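Local atomic coordinates of VP4 protein (Tellina virus 1, PDB entry 3P06), a protein that probably acts as a serine protease that cuts the birnavirus polyprotein, of which it is one domain, and is caught here as an intramolecular acyl-enzyme. Residues E68-K73 against S102-A107; L79-V82 against S88-V91; A110-S115 against Q168-V173; A154-S157 against V163-L166. All coordinates share one frame; numbering follows the deposited sequence.

Interaction 1 of 4, residues E68-K73 against S102-A107; sequences EKLPIK and SWEAAA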
ATOM      1  N   GLU A  68       0.480  14.399   5.907  1.00 27.93           N
ATOM      2  CA  GLU A  68       1.489  15.116   6.741  1.00 30.26           C
ATOM      3  C   GLU A  68       1.284  14.888   8.255  1.00 31.26           C
ATOM      4  O   GLU A  68       2.181  15.166   9.048  1.00 31.59           O
ATOM      5  CB  GLU A  68       1.509  16.620   6.456  1.00 31.99           C
ATOM      6  CG  GLU A  68       2.160  16.961   5.160  1.00 33.72           C
ATOM      7  CD  GLU A  68       1.825  18.378   4.727  1.00 38.78           C
ATOM      8  OE1 GLU A  68       0.885  18.998   5.271  1.00 43.45           O
ATOM      9  OE2 GLU A  68       2.465  18.855   3.779  1.00 41.08           O
ATOM     10  N   LYS A  69       0.120  14.369   8.648  1.00 31.33           N
ATOM     11  CA  LYS A  69      -0.132  14.113  10.074  1.00 32.50           C
ATOM     12  C   LYS A  69       0.220  12.689  10.488  1.00 31.87           C
ATOM     13  O   LYS A  69       0.058  12.339  11.644  1.00 32.41           O
ATOM     14  CB  LYS A  69      -1.564  14.432  10.407  1.00 33.12           C
ATOM     15  CG  LYS A  69      -1.825  15.954  10.440  1.00 40.16           C
ATOM     16  CD  LYS A  69      -3.245  16.273  10.884  1.00 45.57           C
ATOM     17  CE  LYS A  69      -4.171  16.451   9.679  1.00 51.52           C
ATOM     18  NZ  LYS A  69      -5.228  17.495   9.933  1.00 55.63           N
ATOM     19  N   LEU A  70       0.696  11.864   9.534  1.00 29.77           N
ATOM     20  CA  LEU A  70       1.044  10.477   9.827  1.00 29.49           C
ATOM     21  C   LEU A  70       2.292  10.362  10.724  1.00 30.70           C
ATOM     22  O   LEU A  70       3.230  11.140  10.577  1.00 29.87           O
ATOM     23  CB  LEU A  70       1.232   9.646   8.525  1.00 26.88           C
ATOM     24  CG  LEU A  70      -0.017   9.494   7.679  1.00 26.46           C
ATOM     25  CD1 LEU A  70       0.295   8.966   6.223  1.00 23.50           C
ATOM     26  CD2 LEU A  70      -0.995   8.604   8.427  1.00 22.19           C
ATOM     27  N   PRO A  71       2.293   9.373  11.636  1.00 31.95           N
ATOM     28  CA  PRO A  71       3.438   9.119  12.556  1.00 33.79           C
ATOM     29  C   PRO A  71       4.510   8.277  11.842  1.00 32.84           C
ATOM     30  O   PRO A  71       4.853   7.204  12.292  1.00 35.79           O
ATOM     31  CB  PRO A  71       2.795   8.347  13.737  1.00 33.34           C
ATOM     32  CG  PRO A  71       1.549   7.725  13.129  1.00 35.61           C
ATOM     33  CD  PRO A  71       1.172   8.430  11.835  1.00 30.99           C
ATOM     34  N   ILE A  72       4.944   8.714  10.674  1.00 30.95           N
ATOM     35  CA  ILE A  72       5.961   8.008   9.908  1.00 27.82           C
ATOM     36  C   ILE A  72       7.241   8.845  10.112  1.00 28.33           C
ATOM     37  O   ILE A  72       7.240  10.080   9.868  1.00 26.47           O
ATOM     38  CB  ILE A  72       5.552   7.934   8.407  1.00 27.09           C
ATOM     39  CG1 ILE A  72       4.353   6.975   8.230  1.00 25.28           C
ATOM     40  CG2 ILE A  72       6.762   7.588   7.513  1.00 23.90           C
ATOM     41  CD1 ILE A  72       3.753   7.010   6.872  1.00 24.59           C
ATOM     42  N   LYS A  73       8.313   8.182  10.576  1.00 27.70           N
ATOM     43  CA  LYS A  73       9.592   8.895  10.837  1.00 28.81           C
ATOM     44  C   LYS A  73      10.618   8.704   9.729  1.00 27.06           C
ATOM     45  O   LYS A  73      11.455   9.552   9.554  1.00 27.17           O
ATOM     46  CB  LYS A  73      10.177   8.486  12.207  1.00 30.25           C
ATOM     47  CG  LYS A  73       9.085   8.575  13.260  1.00 33.48           C
ATOM     48  CD  LYS A  73       9.592   8.554  14.647  1.00 44.62           C
ATOM     49  CE  LYS A  73       9.857   7.146  15.125  1.00 46.62           C
ATOM     50  NZ  LYS A  73      10.600   7.301  16.426  1.00 47.84           N
ATOM     51  N   SER A 102      -6.225   5.550   1.320  1.00 20.28           N
ATOM     52  CA  SER A 102      -6.278   4.192   1.835  1.00 21.08           C
ATOM     53  C   SER A 102      -4.910   3.403   1.874  1.00 18.33           C
ATOM     54  O   SER A 102      -4.868   2.262   2.339  1.00 18.49           O
ATOM     55  CB  SER A 102      -7.306   3.435   1.017  1.00 20.91           C
ATOM     56  OG  SER A 102      -6.706   3.165  -0.280  1.00 27.51           O
ATOM     57  N   TRP A 103      -3.818   4.022   1.410  1.00 17.68           N
ATOM     58  CA  TRP A 103      -2.427   3.497   1.459  1.00 16.66           C
ATOM     59  C   TRP A 103      -1.798   3.817   2.835  1.00 17.29           C
ATOM     60  O   TRP A 103      -0.729   3.309   3.177  1.00 15.42           O
ATOM     61  CB  TRP A 103      -1.560   4.159   0.358  1.00 16.71           C
ATOM     62  CG  TRP A 103      -1.643   5.672   0.402  1.00 17.52           C
ATOM     63  CD1 TRP A 103      -2.505   6.478  -0.302  1.00 20.21           C
ATOM     64  CD2 TRP A 103      -0.850   6.536   1.207  1.00 16.09           C
ATOM     65  NE1 TRP A 103      -2.283   7.781   0.015  1.00 17.59           N
ATOM     66  CE2 TRP A 103      -1.287   7.845   0.964  1.00 20.11           C
ATOM     67  CE3 TRP A 103       0.203   6.318   2.141  1.00 16.89           C
ATOM     68  CZ2 TRP A 103      -0.701   8.986   1.612  1.00 20.21           C
ATOM     69  CZ3 TRP A 103       0.791   7.446   2.794  1.00 17.53           C
ATOM     70  CH2 TRP A 103       0.303   8.757   2.556  1.00 18.56           C
ATOM     71  N   GLU A 104      -2.461   4.656   3.631  1.00 17.21           N
ATOM     72  CA  GLU A 104      -1.808   5.156   4.875  1.00 18.65           C
ATOM     73  C   GLU A 104      -1.578   4.099   5.940  1.00 19.08           C
ATOM     74  O   GLU A 104      -0.574   4.172   6.639  1.00 21.50           O
ATOM     75  CB  GLU A 104      -2.626   6.302   5.502  1.00 19.14           C
ATOM     76  CG  GLU A 104      -2.730   7.503   4.573  1.00 19.63           C
ATOM     77  CD  GLU A 104      -3.519   8.674   5.210  1.00 26.29           C
ATOM     78  OE1 GLU A 104      -4.431   8.402   6.052  1.00 21.39           O
ATOM     79  OE2 GLU A 104      -3.223   9.871   4.862  1.00 24.49           O
ATOM     80  N   ALA A 105      -2.537   3.194   6.163  1.00 16.94           N
ATOM     81  CA  ALA A 105      -2.314   2.123   7.134  1.00 17.39           C
ATOM     82  C   ALA A 105      -1.086   1.263   6.733  1.00 17.73           C
ATOM     83  O   ALA A 105      -0.267   0.968   7.587  1.00 20.61           O
ATOM     84  CB  ALA A 105      -3.556   1.245   7.324  1.00 15.49           C
ATOM     85  N   ALA A 106      -0.936   0.909   5.449  1.00 16.54           N
ATOM     86  CA  ALA A 106       0.234   0.157   4.990  1.00 15.17           C
ATOM     87  C   ALA A 106       1.576   0.946   5.213  1.00 15.23           C
ATOM     88  O   ALA A 106       2.587   0.387   5.656  1.00 15.35           O
ATOM     89  CB  ALA A 106       0.086  -0.206   3.472  1.00 13.89           C
ATOM     90  N   ALA A 107       1.561   2.225   4.876  1.00 14.42           N
ATOM     91  CA  ALA A 107       2.735   3.098   5.009  1.00 16.38           C
ATOM     92  C   ALA A 107       3.117   3.229   6.496  1.00 17.90           C
ATOM     93  O   ALA A 107       4.315   3.222   6.831  1.00 18.76           O
ATOM     94  CB  ALA A 107       2.440   4.459   4.447  1.00 14.04           C
TER
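L70 drives its side chain from the loop 68-73 against W103 and E104, on the segment that leads from the nucleophile S102 into helix 104-111. Its CB bond aims at 102-107, and chi1 of -64° sets CG beside the backbone N, anti to the carbonyl carbon, a turn that carries CD1 to E104 CG and W103 CH2. This branch does most of the touching: L70 CD1 lies 3.7 Å from CH2 of W103, approaching the indole obliquely, and also 3.7 Å from CG of E104. The other branch rests more loosely: L70 CD2 is 4.1 Å from both CB and CD of E104. The leucine crosses the glutamate chain at about a right angle, wedged against its methylenes.

E104 is extended beyond CG, and that CG also lies over one face of the W103 ring, near the rim, so leucine, glutamate stem and indole pack as one group. The buried carboxylate is satisfied by N101 ND2 on OE2 and by the backbone N of V127 on OE1. E66 brings a second carboxylate close to OE1, which may raise the proton affinity of the pair. I72 CD1 meets CB of A107, about one helical turn past E104, at 3.8 Å.

S102, predicted to be the nucleophile, is joined through OG to the carbonyl carbon of A194, the acyl-enzyme ester. L70, I72 and W103 all lean on I55 of strand 54-58, L70 also reaches C108 further along helix 104-111, and W103 extends to L12 of strand 9-18.

Interaction 2 of 4, residues L79-V82 against S88-V91; sequences LPVV and SILV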
ATOM      1  N   LEU A  79       4.684   2.430  -4.337  1.00 13.00           N
ATOM      2  CA  LEU A  79       4.954   2.106  -5.755  1.00 14.05           C
ATOM      3  C   LEU A  79       3.962   1.060  -6.175  1.00 12.73           C
ATOM      4  O   LEU A  79       3.619   0.197  -5.394  1.00 13.11           O
ATOM      5  CB  LEU A  79       6.398   1.523  -5.907  1.00 15.43           C
ATOM      6  CG  LEU A  79       7.554   2.522  -5.769  1.00 21.10           C
ATOM      7  CD1 LEU A  79       8.904   1.769  -5.773  1.00 25.69           C
ATOM      8  CD2 LEU A  79       7.552   3.552  -6.933  1.00 16.01           C
ATOM      9  N   PRO A  80       3.508   1.119  -7.411  1.00 13.01           N
ATOM     10  CA  PRO A  80       2.749  -0.003  -7.896  1.00 13.14           C
ATOM     11  C   PRO A  80       3.600  -1.296  -7.998  1.00 15.08           C
ATOM     12  O   PRO A  80       4.761  -1.221  -8.373  1.00 15.25           O
ATOM     13  CB  PRO A  80       2.388   0.398  -9.316  1.00 13.65           C
ATOM     14  CG  PRO A  80       3.418   1.393  -9.754  1.00 14.44           C
ATOM     15  CD  PRO A  80       3.854   2.110  -8.454  1.00 13.08           C
ATOM     16  N   VAL A  81       2.995  -2.469  -7.801  1.00 14.12           N
ATOM     17  CA  VAL A  81       3.751  -3.722  -7.932  1.00 14.94           C
ATOM     18  C   VAL A  81       2.904  -4.708  -8.675  1.00 15.26           C
ATOM     19  O   VAL A  81       1.657  -4.745  -8.498  1.00 15.05           O
ATOM     20  CB  VAL A  81       4.183  -4.297  -6.561  1.00 16.27           C
ATOM     21  CG1 VAL A  81       5.023  -3.262  -5.781  1.00 15.31           C
ATOM     22  CG2 VAL A  81       2.995  -4.720  -5.712  1.00 16.55           C
ATOM     23  N   VAL A  82       3.524  -5.491  -9.546  1.00 15.58           N
ATOM     24  CA  VAL A  82       2.741  -6.539 -10.209  1.00 14.90           C
ATOM     25  C   VAL A  82       3.103  -7.899  -9.633  1.00 16.08           C
ATOM     26  O   VAL A  82       2.441  -8.910  -9.949  1.00 14.80           O
ATOM     27  CB  VAL A  82       2.918  -6.517 -11.780  1.00 17.42           C
ATOM     28  CG1 VAL A  82       2.191  -5.285 -12.383  1.00 17.84           C
ATOM     29  CG2 VAL A  82       4.424  -6.541 -12.252  1.00 15.59           C
ATOM     30  N   SER A  88      11.289  -8.985  -2.324  1.00 20.98           N
ATOM     31  CA  SER A  88      11.427  -8.268  -3.586  1.00 21.27           C
ATOM     32  C   SER A  88      10.099  -7.897  -4.187  1.00 19.05           C
ATOM     33  O   SER A  88       9.049  -8.530  -3.866  1.00 18.47           O
ATOM     34  CB  SER A  88      12.238  -9.140  -4.579  1.00 22.28           C
ATOM     35  OG  SER A  88      11.408 -10.216  -4.913  1.00 28.91           O
ATOM     36  N   ILE A  89      10.120  -6.900  -5.071  1.00 16.47           N
ATOM     37  CA  ILE A  89       8.931  -6.601  -5.814  1.00 16.77           C
ATOM     38  C   ILE A  89       9.252  -6.375  -7.263  1.00 17.39           C
ATOM     39  O   ILE A  89      10.371  -6.057  -7.602  1.00 18.07           O
ATOM     40  CB  ILE A  89       8.229  -5.287  -5.295  1.00 16.33           C
ATOM     41  CG1 ILE A  89       9.236  -4.097  -5.290  1.00 18.18           C
ATOM     42  CG2 ILE A  89       7.686  -5.555  -3.928  1.00 15.38           C
ATOM     43  CD1 ILE A  89       8.715  -2.813  -4.624  1.00 18.51           C
ATOM     44  N   LEU A  90       8.249  -6.451  -8.102  1.00 16.50           N
ATOM     45  CA  LEU A  90       8.421  -6.097  -9.460  1.00 17.91           C
ATOM     46  C   LEU A  90       7.498  -4.872  -9.715  1.00 18.46           C
ATOM     47  O   LEU A  90       6.269  -4.951  -9.568  1.00 16.18           O
ATOM     48  CB  LEU A  90       8.048  -7.275 -10.324  1.00 17.96           C
ATOM     49  CG  LEU A  90       8.131  -7.133 -11.857  1.00 22.12           C
ATOM     50  CD1 LEU A  90       9.455  -6.600 -12.276  1.00 28.02           C
ATOM     51  CD2 LEU A  90       8.035  -8.515 -12.490  1.00 27.08           C
ATOM     52  N   VAL A  91       8.120  -3.773 -10.109  1.00 18.56           N
ATOM     53  CA  VAL A  91       7.470  -2.482 -10.290  1.00 18.59           C
ATOM     54  C   VAL A  91       7.342  -2.312 -11.820  1.00 20.03           C
ATOM     55  O   VAL A  91       8.340  -2.329 -12.550  1.00 19.70           O
ATOM     56  CB  VAL A  91       8.344  -1.349  -9.663  1.00 17.88           C
ATOM     57  CG1 VAL A  91       7.727   0.082  -9.874  1.00 19.17           C
ATOM     58  CG2 VAL A  91       8.517  -1.587  -8.118  1.00 16.89           C
TER
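I89 is the first residue of 88-91 to reach the other strand: its CB lies 3.8 Å from CG1 of V81. With chi1 of 54° its CG1 stands between the backbone N and the carbonyl carbon, and CD1 at the end of that branch meets the same valine methyl at 3.9 Å. The two side chains cross at about a right angle.

L90 comes next and supplies the polar link. Its carbonyl O accepts a hydrogen bond from V82 N (2.8 Å, 162° at the hydrogen), and V81 CA makes a CA-H...O contact with the same L90 O at 3.2 Å. Beside the bond, L90 CG packs on CG2 of V82 at 3.8 Å.

The short segments 79-81 and 88-91 run at 96° to each other, and they belong to different sheets: L79 and V81 make backbone hydrogen bonds with M28 and A26 of strand 21-31 in the mixed sheet, while I89 makes them with L5 of strand 2-6 and L90 with Q83 in the antiparallel one.

V91 closes the walk. Its CA makes a CA-H...O contact with P80 O at 3.6 Å, CG1 lies equally near that oxygen, and CG2 touches L79 CD1 at 4.1 Å.

Interaction 3 of 4, residues A110-S115 against Q168-V173; sequences ADTLES and QLRQVV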
ATOM      1  N   ALA A 110       4.533  -0.206   7.391  1.00 22.11           N
ATOM      2  CA  ALA A 110       5.838  -0.399   6.744  1.00 20.49           C
ATOM      3  C   ALA A 110       6.893   0.428   7.505  1.00 23.02           C
ATOM      4  O   ALA A 110       8.060  -0.034   7.679  1.00 20.45           O
ATOM      5  CB  ALA A 110       5.833   0.033   5.328  1.00 19.37           C
ATOM      6  N   ASP A 111       6.503   1.620   7.969  1.00 24.01           N
ATOM      7  CA  ASP A 111       7.497   2.478   8.707  1.00 26.97           C
ATOM      8  C   ASP A 111       8.052   1.857  10.017  1.00 28.88           C
ATOM      9  O   ASP A 111       9.247   2.038  10.377  1.00 29.51           O
ATOM     10  CB  ASP A 111       6.945   3.850   9.025  1.00 26.47           C
ATOM     11  CG  ASP A 111       8.063   4.820   9.466  1.00 32.12           C
ATOM     12  OD1 ASP A 111       8.998   5.068   8.645  1.00 31.98           O
ATOM     13  OD2 ASP A 111       8.025   5.302  10.626  1.00 32.60           O
ATOM     14  N   THR A 112       7.205   1.109  10.724  1.00 29.20           N
ATOM     15  CA  THR A 112       7.646   0.507  12.003  1.00 30.77           C
ATOM     16  C   THR A 112       7.832  -1.004  11.870  1.00 31.58           C
ATOM     17  O   THR A 112       7.933  -1.700  12.862  1.00 33.21           O
ATOM     18  CB  THR A 112       6.665   0.845  13.161  1.00 31.82           C
ATOM     19  OG1 THR A 112       5.328   0.497  12.756  1.00 29.67           O
ATOM     20  CG2 THR A 112       6.735   2.385  13.511  1.00 28.44           C
ATOM     21  N   LEU A 113       7.902  -1.495  10.641  1.00 35.76           N
ATOM     22  CA  LEU A 113       8.250  -2.877  10.360  1.00 37.03           C
ATOM     23  C   LEU A 113       9.717  -3.107  10.665  1.00 40.06           C
ATOM     24  O   LEU A 113      10.605  -2.439  10.107  1.00 41.03           O
ATOM     25  CB  LEU A 113       7.995  -3.185   8.901  1.00 35.50           C
ATOM     26  CG  LEU A 113       8.017  -4.611   8.373  1.00 35.43           C
ATOM     27  CD1 LEU A 113       7.068  -5.476   9.166  1.00 33.97           C
ATOM     28  CD2 LEU A 113       7.620  -4.577   6.920  1.00 36.32           C
ATOM     29  N   GLU A 114       9.990  -4.020  11.578  1.00 41.85           N
ATOM     30  CA  GLU A 114      11.391  -4.235  11.964  1.00 46.64           C
ATOM     31  C   GLU A 114      11.929  -5.563  11.474  1.00 47.22           C
ATOM     32  O   GLU A 114      13.097  -5.873  11.701  1.00 50.24           O
ATOM     33  CB  GLU A 114      11.560  -4.098  13.497  1.00 48.67           C
ATOM     34  CG  GLU A 114      10.990  -2.786  14.045  1.00 51.45           C
ATOM     35  CD  GLU A 114      11.883  -1.575  13.749  1.00 57.87           C
ATOM     36  OE1 GLU A 114      11.374  -0.429  13.802  1.00 61.21           O
ATOM     37  OE2 GLU A 114      13.100  -1.760  13.496  1.00 62.18           O
ATOM     38  N   SER A 115      11.102  -6.323  10.755  1.00 47.36           N
ATOM     39  CA  SER A 115      11.423  -7.728  10.472  1.00 48.33           C
ATOM     40  C   SER A 115      12.363  -7.952   9.306  1.00 48.67           C
ATOM     41  O   SER A 115      13.049  -8.990   9.271  1.00 50.25           O
ATOM     42  CB  SER A 115      10.173  -8.571  10.302  1.00 47.35           C
ATOM     43  OG  SER A 115       9.397  -8.087   9.221  1.00 46.58           O
ATOM     44  N   GLN A 168      -2.700  -2.199  17.091  1.00 32.18           N
ATOM     45  CA  GLN A 168      -3.157  -3.539  16.631  1.00 31.94           C
ATOM     46  C   GLN A 168      -2.600  -3.935  15.267  1.00 29.67           C
ATOM     47  O   GLN A 168      -2.239  -5.089  15.055  1.00 29.85           O
ATOM     48  CB  GLN A 168      -4.658  -3.648  16.539  1.00 30.83           C
ATOM     49  CG  GLN A 168      -5.327  -3.707  17.893  1.00 36.16           C
ATOM     50  CD  GLN A 168      -6.766  -3.274  17.781  1.00 36.56           C
ATOM     51  OE1 GLN A 168      -7.259  -2.949  16.680  1.00 39.00           O
ATOM     52  NE2 GLN A 168      -7.446  -3.252  18.892  1.00 39.24           N
ATOM     53  N   LEU A 169      -2.532  -2.976  14.350  1.00 28.27           N
ATOM     54  CA  LEU A 169      -2.035  -3.252  13.021  1.00 27.46           C
ATOM     55  C   LEU A 169      -0.546  -3.661  13.111  1.00 28.16           C
ATOM     56  O   LEU A 169      -0.115  -4.617  12.442  1.00 26.47           O
ATOM     57  CB  LEU A 169      -2.210  -1.997  12.152  1.00 26.85           C
ATOM     58  CG  LEU A 169      -1.581  -2.053  10.763  1.00 27.08           C
ATOM     59  CD1 LEU A 169      -2.144  -3.150   9.921  1.00 26.27           C
ATOM     60  CD2 LEU A 169      -1.736  -0.734  10.076  1.00 30.00           C
ATOM     61  N   ARG A 170       0.242  -2.943  13.936  1.00 29.67           N
ATOM     62  CA  ARG A 170       1.658  -3.350  14.159  1.00 32.45           C
ATOM     63  C   ARG A 170       1.836  -4.790  14.642  1.00 33.11           C
ATOM     64  O   ARG A 170       2.765  -5.475  14.203  1.00 33.99           O
ATOM     65  CB  ARG A 170       2.403  -2.408  15.119  1.00 33.17           C
ATOM     66  CG  ARG A 170       2.498  -1.037  14.553  1.00 34.12           C
ATOM     67  CD  ARG A 170       3.371  -0.155  15.396  1.00 39.74           C
ATOM     68  NE  ARG A 170       3.267   1.189  14.847  1.00 42.34           N
ATOM     69  CZ  ARG A 170       2.620   2.202  15.427  1.00 40.65           C
ATOM     70  NH1 ARG A 170       2.045   2.047  16.626  1.00 36.98           N
ATOM     71  NH2 ARG A 170       2.600   3.384  14.805  1.00 38.86           N
ATOM     72  N   GLN A 171       0.971  -5.235  15.550  1.00 34.62           N
ATOM     73  CA  GLN A 171       1.047  -6.596  16.089  1.00 36.87           C
ATOM     74  C   GLN A 171       0.753  -7.623  14.980  1.00 35.58           C
ATOM     75  O   GLN A 171       1.414  -8.632  14.871  1.00 37.27           O
ATOM     76  CB  GLN A 171       0.072  -6.772  17.263  1.00 37.70           C
ATOM     77  CG  GLN A 171       0.490  -6.085  18.609  1.00 43.37           C
ATOM     78  CD  GLN A 171       1.874  -6.541  19.126  1.00 47.06           C
ATOM     79  OE1 GLN A 171       1.985  -7.524  19.841  1.00 46.88           O
ATOM     80  NE2 GLN A 171       2.927  -5.800  18.761  1.00 48.27           N
ATOM     81  N   VAL A 172      -0.247  -7.335  14.158  1.00 34.70           N
ATOM     82  CA  VAL A 172      -0.722  -8.228  13.128  1.00 34.33           C
ATOM     83  C   VAL A 172       0.261  -8.362  11.981  1.00 33.13           C
ATOM     84  O   VAL A 172       0.324  -9.406  11.391  1.00 34.29           O
ATOM     85  CB  VAL A 172      -2.074  -7.708  12.596  1.00 34.76           C
ATOM     86  CG1 VAL A 172      -2.296  -8.085  11.182  1.00 34.72           C
ATOM     87  CG2 VAL A 172      -3.257  -8.170  13.511  1.00 37.47           C
ATOM     88  N   VAL A 173       1.020  -7.323  11.631  1.00 32.57           N
ATOM     89  CA  VAL A 173       1.959  -7.439  10.500  1.00 31.59           C
ATOM     90  C   VAL A 173       3.258  -8.091  10.922  1.00 34.60           C
ATOM     91  O   VAL A 173       4.064  -8.442  10.069  1.00 34.96           O
ATOM     92  CB  VAL A 173       2.271  -6.071   9.749  1.00 31.15           C
ATOM     93  CG1 VAL A 173       0.982  -5.425   9.212  1.00 29.41           C
ATOM     94  CG2 VAL A 173       3.058  -5.088  10.608  1.00 30.46           C
TER
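The C-terminal end of helix 104-111 meets helix 166-173 here, through T112, the first residue to leave helical geometry, and R170. NE of R170 donates to OG1 of T112 at 3.0 Å. The bond is bent, 138° at the hydrogen, although OG1 lies at the edge of the guanidinium, just 12° out of its plane. The arginine chain runs extended from CG to NE, carrying the N-H over to the threonine. T112 has OG1 tucked between its backbone N and carbonyl carbon (chi1 52°); the hydroxyl also makes a weak hydrogen bond with C108 O. R170 CD passes close by, 3.4 Å from the same OG1.

Deeper in, the contact turns apolar: L113 CD1 and V173 CG2 are 4.3 Å apart, a loose touch. V173 also packs on A109 and V123, and it borders the bound urea.

Around the helix end, K31 NZ bonds the carbonyl oxygens of A110 and L113, placing a positive charge where the helix dipole would welcome it. The contact thus sets helix 166-173 beside the C-terminal end of helix 104-111 and, through L169 and V173, against strand 122-123 in this alpha/beta protease.

Interaction 4 of 4, residues A154-S157 against V163-L166; sequences AANS and VVTL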
ATOM      1  N   ALA A 154      -5.938  -7.057   5.934  1.00 17.10           N
ATOM      2  CA  ALA A 154      -6.258  -6.435   7.211  1.00 17.17           C
ATOM      3  C   ALA A 154      -6.908  -5.112   6.919  1.00 16.46           C
ATOM      4  O   ALA A 154      -6.478  -4.393   6.000  1.00 15.69           O
ATOM      5  CB  ALA A 154      -5.022  -6.208   8.055  1.00 17.76           C
ATOM      6  N   ALA A 155      -7.948  -4.778   7.691  1.00 15.42           N
ATOM      7  CA  ALA A 155      -8.691  -3.501   7.464  1.00 16.96           C
ATOM      8  C   ALA A 155      -9.535  -3.284   8.691  1.00 18.99           C
ATOM      9  O   ALA A 155      -9.724  -4.224   9.466  1.00 19.86           O
ATOM     10  CB  ALA A 155      -9.669  -3.576   6.199  1.00 14.87           C
ATOM     11  N   ASN A 156     -10.094  -2.073   8.836  1.00 21.08           N
ATOM     12  CA  ASN A 156     -11.035  -1.825   9.912  1.00 23.03           C
ATOM     13  C   ASN A 156     -12.431  -2.277   9.445  1.00 24.55           C
ATOM     14  O   ASN A 156     -13.304  -1.462   9.157  1.00 25.25           O
ATOM     15  CB  ASN A 156     -11.013  -0.351  10.289  1.00 24.34           C
ATOM     16  CG  ASN A 156     -11.900  -0.047  11.508  1.00 28.19           C
ATOM     17  OD1 ASN A 156     -12.613  -0.941  12.009  1.00 28.21           O
ATOM     18  ND2 ASN A 156     -11.831   1.184  11.996  1.00 24.11           N
ATOM     19  N   SER A 157     -12.614  -3.580   9.354  1.00 23.98           N
ATOM     20  CA  SER A 157     -13.805  -4.144   8.816  1.00 25.87           C
ATOM     21  C   SER A 157     -13.904  -5.597   9.246  1.00 27.35           C
ATOM     22  O   SER A 157     -12.927  -6.341   9.258  1.00 25.74           O
ATOM     23  CB  SER A 157     -13.800  -4.097   7.293  1.00 24.42           C
ATOM     24  OG  SER A 157     -14.614  -5.130   6.752  1.00 25.54           O
ATOM     25  N   VAL A 163      -8.599  -4.752  12.262  1.00 27.22           N
ATOM     26  CA  VAL A 163      -7.749  -3.966  13.113  1.00 28.56           C
ATOM     27  C   VAL A 163      -8.298  -2.552  13.208  1.00 30.06           C
ATOM     28  O   VAL A 163      -8.713  -1.966  12.215  1.00 28.59           O
ATOM     29  CB  VAL A 163      -6.240  -3.858  12.624  1.00 28.76           C
ATOM     30  CG1 VAL A 163      -5.509  -5.188  12.760  1.00 29.91           C
ATOM     31  CG2 VAL A 163      -6.136  -3.386  11.190  1.00 27.35           C
ATOM     32  N   VAL A 164      -8.241  -1.987  14.410  1.00 31.47           N
ATOM     33  CA  VAL A 164      -8.809  -0.685  14.628  1.00 33.09           C
ATOM     34  C   VAL A 164      -7.727   0.356  14.937  1.00 33.98           C
ATOM     35  O   VAL A 164      -7.807   1.484  14.471  1.00 35.14           O
ATOM     36  CB  VAL A 164      -9.905  -0.750  15.722  1.00 35.18           C
ATOM     37  CG1 VAL A 164     -10.503   0.642  15.944  1.00 37.52           C
ATOM     38  CG2 VAL A 164     -11.019  -1.719  15.272  1.00 33.10           C
ATOM     39  N   THR A 165      -6.717  -0.015  15.705  1.00 34.79           N
ATOM     40  CA  THR A 165      -5.683   0.944  16.115  1.00 36.02           C
ATOM     41  C   THR A 165      -4.350   0.646  15.386  1.00 33.90           C
ATOM     42  O   THR A 165      -4.115  -0.462  14.961  1.00 31.09           O
ATOM     43  CB  THR A 165      -5.425   0.962  17.668  1.00 37.62           C
ATOM     44  OG1 THR A 165      -4.788  -0.253  18.044  1.00 39.65           O
ATOM     45  CG2 THR A 165      -6.733   1.127  18.502  1.00 41.39           C
ATOM     46  N   LEU A 166      -3.502   1.657  15.256  1.00 35.19           N
ATOM     47  CA  LEU A 166      -2.174   1.467  14.662  1.00 35.22           C
ATOM     48  C   LEU A 166      -1.402   0.432  15.522  1.00 35.11           C
ATOM     49  O   LEU A 166      -0.709  -0.439  14.973  1.00 33.48           O
ATOM     50  CB  LEU A 166      -1.427   2.804  14.609  1.00 37.01           C
ATOM     51  CG  LEU A 166      -1.754   3.751  13.462  1.00 37.26           C
ATOM     52  CD1 LEU A 166      -0.635   4.797  13.434  1.00 38.63           C
ATOM     53  CD2 LEU A 166      -1.828   2.973  12.139  1.00 32.09           C
TER
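A155 and V163 are tied by the one hydrogen bond between 154-157 and 163-166: V163 N donates a hydrogen bond to A155 O at 3.1 Å, with 160° at the hydrogen. The donor stands 47° out of the carbonyl plane instead of on a lone pair. The same oxygen also takes a weak bond from S157 N, which closes an inverse gamma turn centred on N156, so A155 O draws two donors at the point where the chain bends away. The amide of N156 is held through ND2 by L132 O and, weakly, by S133 O. Further along the chain, T165 is the N-cap of helix 166-173, its OG1 bonded to Q168 N, and Q168 OE1 in turn holds V164 N.

The V163 N to A155 O bond carries on the parallel pairing of strands 153-155 and 161-162, since A155 also bonds to L161 through the backbone; A154 makes backbone bonds to M122 and T124. The sheet lies near the predicted active site: the side chain of A155 is about 7 Å from that of K141.

A CA-H...O contact runs from N156 CA to V163 O at 3.3 Å.

The rest is van der Waals contact. N156 CB lies 3.4 Å from V163 O. With CG opposite the backbone N across the CA-CB bond (chi1 -175°), the amide of N156 is sent alongside V164, where OD1 rests 3.7 Å from V164 CG2, the two side chains crossing at a slant. Apolar packing is slight: V163 CG2 sits 4.4 Å from CB of A154.

In the fold
Interaction 2 falls within the stretch of chain that interaction 1 brackets, and interaction 4 within the stretch bracketed by interaction 3; the second pair follows the first in sequence. Interactions 1 and 3 share helix 104-111, have centres about 12 Å apart and touch through D111 OD2, a probable hydrogen-bond partner of K73 N. Interactions 3 and 4 meet where V172 packs on V163, and P71 touches L166 between interactions 1 and 4. These three therefore form one continuous region, which includes the acylated S102. Interaction 2 stands apart, its centre about 19 to 24 Å from the others, joining the mixed and the antiparallel sheet away from the active site.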